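Local coordinates for Card1 endonuclease domain-containing protein (Vibrio cholerae, PDB 1XMX), which is of unknown function but probably binds nucleic acid, as a Card1-like protein with an endonuclease domain of the PD-(D/E)XK class, at residues T256-T261 with H305-K310; S260-I265 with Q273-N278. All blocks are in the same frame, centred on the assembly; numbering follows the deposited sequence.

Interaction 1. Residues T256-T261 with H305-K310; sequences TLVHST and HIIECK
Val258 meets Ile307 and Cys309 here, in a small apolar contact between a helix and a strand. The backbones stay well apart, with 8.3 Å between CA of Val258 and CA of Cys309. No hydrogen bond joins the two segments.

The apolar contacts divide between the two methyls of Val258. CG1 lies 4.0 Å from CD1 of Ile307, and these two side chains reach toward each other tip to tip. CG2 lies 3.8 Å from SG of Cys309. CG1 of Val258 stands anti to the backbone N (chi1 171°), which turns CG2 to the N side and aims one methyl at each partner. Ile307 and Cys309 are two apart on the strand, so both side chains point to the helix while Glu308 between them points to the other side. Glu308 and Lys310 are consistent with the ExK part of a PD-(D/E)XK motif, with Asp295 probably its aspartate; N of Cys309 is bonded to OD2 of Asp295.

Within the helix, the hydroxyl OG1 of Thr261 donates to O of Leu257 at 2.7 Å, from above the carbonyl plane. The backbone N of Thr261 reaches the same oxygen at 2.8 Å, so two donors hold it. This buried hydroxyl is therefore satisfied one helical turn back.

Helix 243-266 lies here over the sheet of the endonuclease domain. Val258 also touches Val296 on strand 288-300, next to strand 303-310. Leu257 and Thr261 pack on helix 371-380, and Leu257 also meets helix 164-179.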
# COMPACT_ATOMS: atom_id res chain seq x y z
N THR A 256 -11.05 -9.86 -5.37
CA THR A 256 -11.28 -10.83 -4.32
C THR A 256 -10.28 -11.99 -4.35
O THR A 256 -9.78 -12.39 -3.30
CB THR A 256 -12.71 -11.42 -4.45
OG1 THR A 256 -13.66 -10.37 -4.32
CG2 THR A 256 -12.97 -12.41 -3.32
N LEU A 257 -10.05 -12.55 -5.55
CA LEU A 257 -9.04 -13.57 -5.81
C LEU A 257 -7.62 -13.06 -5.47
O LEU A 257 -6.82 -13.74 -4.81
CB LEU A 257 -9.09 -14.01 -7.29
CG LEU A 257 -7.93 -14.93 -7.72
CD1 LEU A 257 -7.99 -16.32 -7.11
CD2 LEU A 257 -7.89 -14.96 -9.24
N VAL A 258 -7.30 -11.85 -5.93
CA VAL A 258 -5.99 -11.31 -5.63
C VAL A 258 -5.83 -11.10 -4.12
O VAL A 258 -4.79 -11.43 -3.55
CB VAL A 258 -5.71 -9.98 -6.34
CG1 VAL A 258 -4.36 -9.38 -5.78
CG2 VAL A 258 -5.70 -10.19 -7.88
N HIS A 259 -6.83 -10.56 -3.46
CA HIS A 259 -6.74 -10.41 -2.03
C HIS A 259 -6.56 -11.77 -1.32
O HIS A 259 -5.75 -11.91 -0.41
CB HIS A 259 -7.96 -9.68 -1.53
CG HIS A 259 -8.00 -9.51 -0.04
ND1 HIS A 259 -7.14 -8.66 0.64
CD2 HIS A 259 -8.81 -10.07 0.89
CE1 HIS A 259 -7.44 -8.69 1.92
NE2 HIS A 259 -8.44 -9.54 2.10
N SER A 260 -7.35 -12.74 -1.73
CA SER A 260 -7.28 -14.08 -1.17
C SER A 260 -5.92 -14.75 -1.39
O SER A 260 -5.47 -15.51 -0.56
CB SER A 260 -8.39 -14.92 -1.77
OG SER A 260 -9.64 -14.56 -1.19
N THR A 261 -5.32 -14.52 -2.56
CA THR A 261 -3.99 -15.02 -2.89
C THR A 261 -2.85 -14.35 -2.08
O THR A 261 -1.93 -15.02 -1.63
CB THR A 261 -3.76 -14.82 -4.41
OG1 THR A 261 -4.80 -15.52 -5.08
CG2 THR A 261 -2.40 -15.34 -4.87
N HIS A 305 2.49 -1.29 -1.08
CA HIS A 305 2.29 -1.96 -2.39
C HIS A 305 0.81 -1.91 -2.74
O HIS A 305 -0.04 -2.43 -1.99
CB HIS A 305 2.65 -3.43 -2.31
CG HIS A 305 4.12 -3.69 -2.39
ND1 HIS A 305 5.01 -3.17 -1.47
CD2 HIS A 305 4.86 -4.36 -3.29
CE1 HIS A 305 6.24 -3.55 -1.79
NE2 HIS A 305 6.17 -4.28 -2.89
N ILE A 306 0.50 -1.26 -3.86
CA ILE A 306 -0.87 -1.16 -4.36
C ILE A 306 -1.11 -1.98 -5.63
O ILE A 306 -0.36 -1.90 -6.63
CB ILE A 306 -1.25 0.31 -4.71
CG1 ILE A 306 -1.06 1.23 -3.53
CG2 ILE A 306 -2.78 0.41 -5.17
CD1 ILE A 306 -1.03 2.70 -4.04
N ILE A 307 -2.22 -2.68 -5.64
CA ILE A 307 -2.58 -3.47 -6.80
C ILE A 307 -3.94 -2.98 -7.31
O ILE A 307 -4.94 -2.97 -6.54
CB ILE A 307 -2.66 -4.96 -6.44
CG1 ILE A 307 -1.33 -5.41 -5.84
CG2 ILE A 307 -3.01 -5.81 -7.72
CD1 ILE A 307 -1.40 -6.80 -5.19
N GLU A 308 -3.95 -2.53 -8.57
CA GLU A 308 -5.19 -2.22 -9.25
C GLU A 308 -5.56 -3.47 -10.04
O GLU A 308 -4.71 -4.03 -10.76
CB GLU A 308 -5.00 -1.11 -10.27
CG GLU A 308 -6.34 -0.59 -10.82
CD GLU A 308 -6.22 0.71 -11.57
OE1 GLU A 308 -5.15 1.35 -11.47
OE2 GLU A 308 -7.18 1.10 -12.29
N CYS A 309 -6.81 -3.91 -9.89
CA CYS A 309 -7.39 -4.97 -10.75
C CYS A 309 -8.33 -4.39 -11.83
O CYS A 309 -9.20 -3.59 -11.51
CB CYS A 309 -8.09 -6.03 -9.89
SG CYS A 309 -6.95 -6.67 -8.65
N LYS A 310 -8.07 -4.70 -13.09
CA LYS A 310 -9.01 -4.44 -14.17
C LYS A 310 -9.55 -5.75 -14.76
O LYS A 310 -8.80 -6.71 -15.00
CB LYS A 310 -8.39 -3.57 -15.27
CG LYS A 310 -8.19 -2.10 -14.85
CD LYS A 310 -7.60 -1.28 -15.99
CE LYS A 310 -8.60 -0.94 -17.07
NZ LYS A 310 -9.95 -0.66 -16.42

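Interaction 2. Residues S260-I265 with Q273-N278; sequences STVKQI and QDRSLN
The backbones come nearest at Lys263 and Arg275, whose CA atoms are 7.6 Å apart, where a helix passes a strand without any hydrogen bond between the segments.

The side chain of Arg275 carries most of the contact. Its guanidinium turns one face to the aliphatic part of Lys263. CG of Lys263 sits over the centre of that face, 3.6 Å from CZ of Arg275. CB of Lys263 is 3.7 Å from NE of Arg275, and CD of Lys263 lies near NH2 of Arg275. The two chains cross at a slant. Lys263 is extended beyond CG, which carries its amine past the guanidinium: NZ of Lys263 is 4.8 Å from NH2 of Arg275. The like charges are near but not in contact.

CG of Arg275 lies between its backbone N and carbonyl carbon (chi1 52°), and the chain then runs extended to NE. NE is hydrogen-bonded to OE1 of Gln266, further along the same helix, and this bond should help fix the rotation of the group. Deeper in, CG1 of Val262 lies 4.2 Å from CB of Arg275, and the two side chains run by one another in opposite senses.

Gln273 and Asp274 both pair with Val299 on strand 288-300, forming a classic beta bulge. Helix 243-266 leading through a short connection into the antiparallel strands of the central sheet is consistent with the start of a PD-(D/E)XK nuclease core.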
# COMPACT_ATOMS: atom_id res chain seq x y z
N SER A 260 -7.35 -12.74 -1.73
CA SER A 260 -7.28 -14.08 -1.17
C SER A 260 -5.92 -14.75 -1.39
O SER A 260 -5.47 -15.51 -0.56
CB SER A 260 -8.39 -14.92 -1.77
OG SER A 260 -9.64 -14.56 -1.19
N THR A 261 -5.32 -14.52 -2.56
CA THR A 261 -3.99 -15.02 -2.89
C THR A 261 -2.85 -14.35 -2.08
O THR A 261 -1.93 -15.02 -1.63
CB THR A 261 -3.76 -14.82 -4.41
OG1 THR A 261 -4.80 -15.52 -5.08
CG2 THR A 261 -2.40 -15.34 -4.87
N VAL A 262 -2.95 -13.04 -1.89
CA VAL A 262 -2.03 -12.33 -1.06
C VAL A 262 -2.06 -12.90 0.34
O VAL A 262 -1.00 -13.07 0.98
CB VAL A 262 -2.32 -10.80 -1.01
CG1 VAL A 262 -1.42 -10.12 0.08
CG2 VAL A 262 -2.06 -10.14 -2.37
N LYS A 263 -3.26 -13.17 0.84
CA LYS A 263 -3.44 -13.75 2.18
C LYS A 263 -2.78 -15.14 2.31
O LYS A 263 -2.15 -15.43 3.33
CB LYS A 263 -4.92 -13.81 2.55
CG LYS A 263 -5.17 -14.51 3.85
CD LYS A 263 -6.65 -14.72 4.09
CE LYS A 263 -6.89 -15.43 5.43
NZ LYS A 263 -8.35 -15.58 5.66
N GLN A 264 -2.92 -15.98 1.27
CA GLN A 264 -2.13 -17.22 1.15
C GLN A 264 -0.62 -17.07 1.14
O GLN A 264 0.09 -17.84 1.81
CB GLN A 264 -2.51 -17.98 -0.13
CG GLN A 264 -3.73 -18.72 0.06
CD GLN A 264 -4.00 -19.69 -1.06
OE1 GLN A 264 -3.07 -20.21 -1.72
NE2 GLN A 264 -5.28 -19.96 -1.28
N ILE A 265 -0.11 -16.13 0.35
CA ILE A 265 1.34 -15.89 0.27
C ILE A 265 1.84 -15.42 1.60
O ILE A 265 2.91 -15.79 2.04
CB ILE A 265 1.66 -14.84 -0.81
CG1 ILE A 265 1.32 -15.42 -2.19
CG2 ILE A 265 3.12 -14.42 -0.75
CD1 ILE A 265 1.15 -14.38 -3.29
N GLN A 273 3.05 -7.43 5.81
CA GLN A 273 2.79 -7.16 7.19
C GLN A 273 1.35 -6.64 7.34
O GLN A 273 0.82 -6.58 8.43
CB GLN A 273 3.86 -6.18 7.66
CG GLN A 273 3.66 -4.76 7.09
CD GLN A 273 4.95 -4.03 6.99
OE1 GLN A 273 5.80 -4.41 6.20
NE2 GLN A 273 5.12 -3.01 7.80
N ASP A 274 0.71 -6.29 6.22
CA ASP A 274 -0.66 -5.77 6.20
C ASP A 274 -1.33 -5.94 4.81
O ASP A 274 -0.66 -5.91 3.81
CB ASP A 274 -0.75 -4.31 6.68
CG ASP A 274 -2.19 -3.94 7.13
OD1 ASP A 274 -2.98 -4.87 7.39
OD2 ASP A 274 -2.54 -2.77 7.24
N ARG A 275 -2.65 -6.09 4.76
CA ARG A 275 -3.33 -6.25 3.46
C ARG A 275 -4.74 -5.86 3.63
O ARG A 275 -5.30 -6.07 4.71
CB ARG A 275 -3.30 -7.69 2.94
CG ARG A 275 -3.80 -8.65 3.97
CD ARG A 275 -3.93 -10.12 3.46
NE ARG A 275 -4.18 -10.90 4.67
CZ ARG A 275 -5.38 -11.13 5.16
NH1 ARG A 275 -6.46 -10.76 4.48
NH2 ARG A 275 -5.52 -11.79 6.31
N SER A 276 -5.35 -5.37 2.55
CA SER A 276 -6.73 -4.93 2.60
C SER A 276 -7.38 -4.99 1.24
O SER A 276 -6.69 -4.93 0.24
CB SER A 276 -6.78 -3.51 3.13
OG SER A 276 -7.94 -3.38 3.94
N LEU A 277 -8.71 -5.06 1.22
CA LEU A 277 -9.53 -5.14 0.03
C LEU A 277 -10.35 -3.88 -0.11
O LEU A 277 -11.04 -3.49 0.80
CB LEU A 277 -10.47 -6.38 0.12
CG LEU A 277 -11.36 -6.75 -1.08
CD1 LEU A 277 -10.53 -6.90 -2.42
CD2 LEU A 277 -12.17 -8.05 -0.82
N ASN A 278 -10.23 -3.22 -1.25
CA ASN A 278 -11.04 -2.06 -1.59
C ASN A 278 -10.99 -0.93 -0.56
O ASN A 278 -12.03 -0.47 -0.08
CB ASN A 278 -12.49 -2.47 -1.88
CG ASN A 278 -12.64 -3.11 -3.26
OD1 ASN A 278 -12.19 -2.54 -4.26
ND2 ASN A 278 -13.28 -4.29 -3.33

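Overall arrangement
Interactions 1 and 2 are successive contacts of helix 243-266 with one sheet, their centres about 8 Å apart. Their helix segments overlap at Ser260 and Thr261, which touch neither strand segment. Val258 and Val262, one helical turn apart, serve one contact each, and both also touch strand 288-300, at Val296 and Thr298. His259 joins the two sites by packing: its NE2 is 3.3 Å from NH1 of Arg275, and its CB is 3.9 Å from CD1 of Leu277. Interaction 1 is buried and lies on the face of strand 303-310 that Ile307 and Cys309 turn to the helix, while Glu308, of the probable nuclease motif, points the other way. Interaction 2 is only partly buried, and Lys263 is exposed at its border.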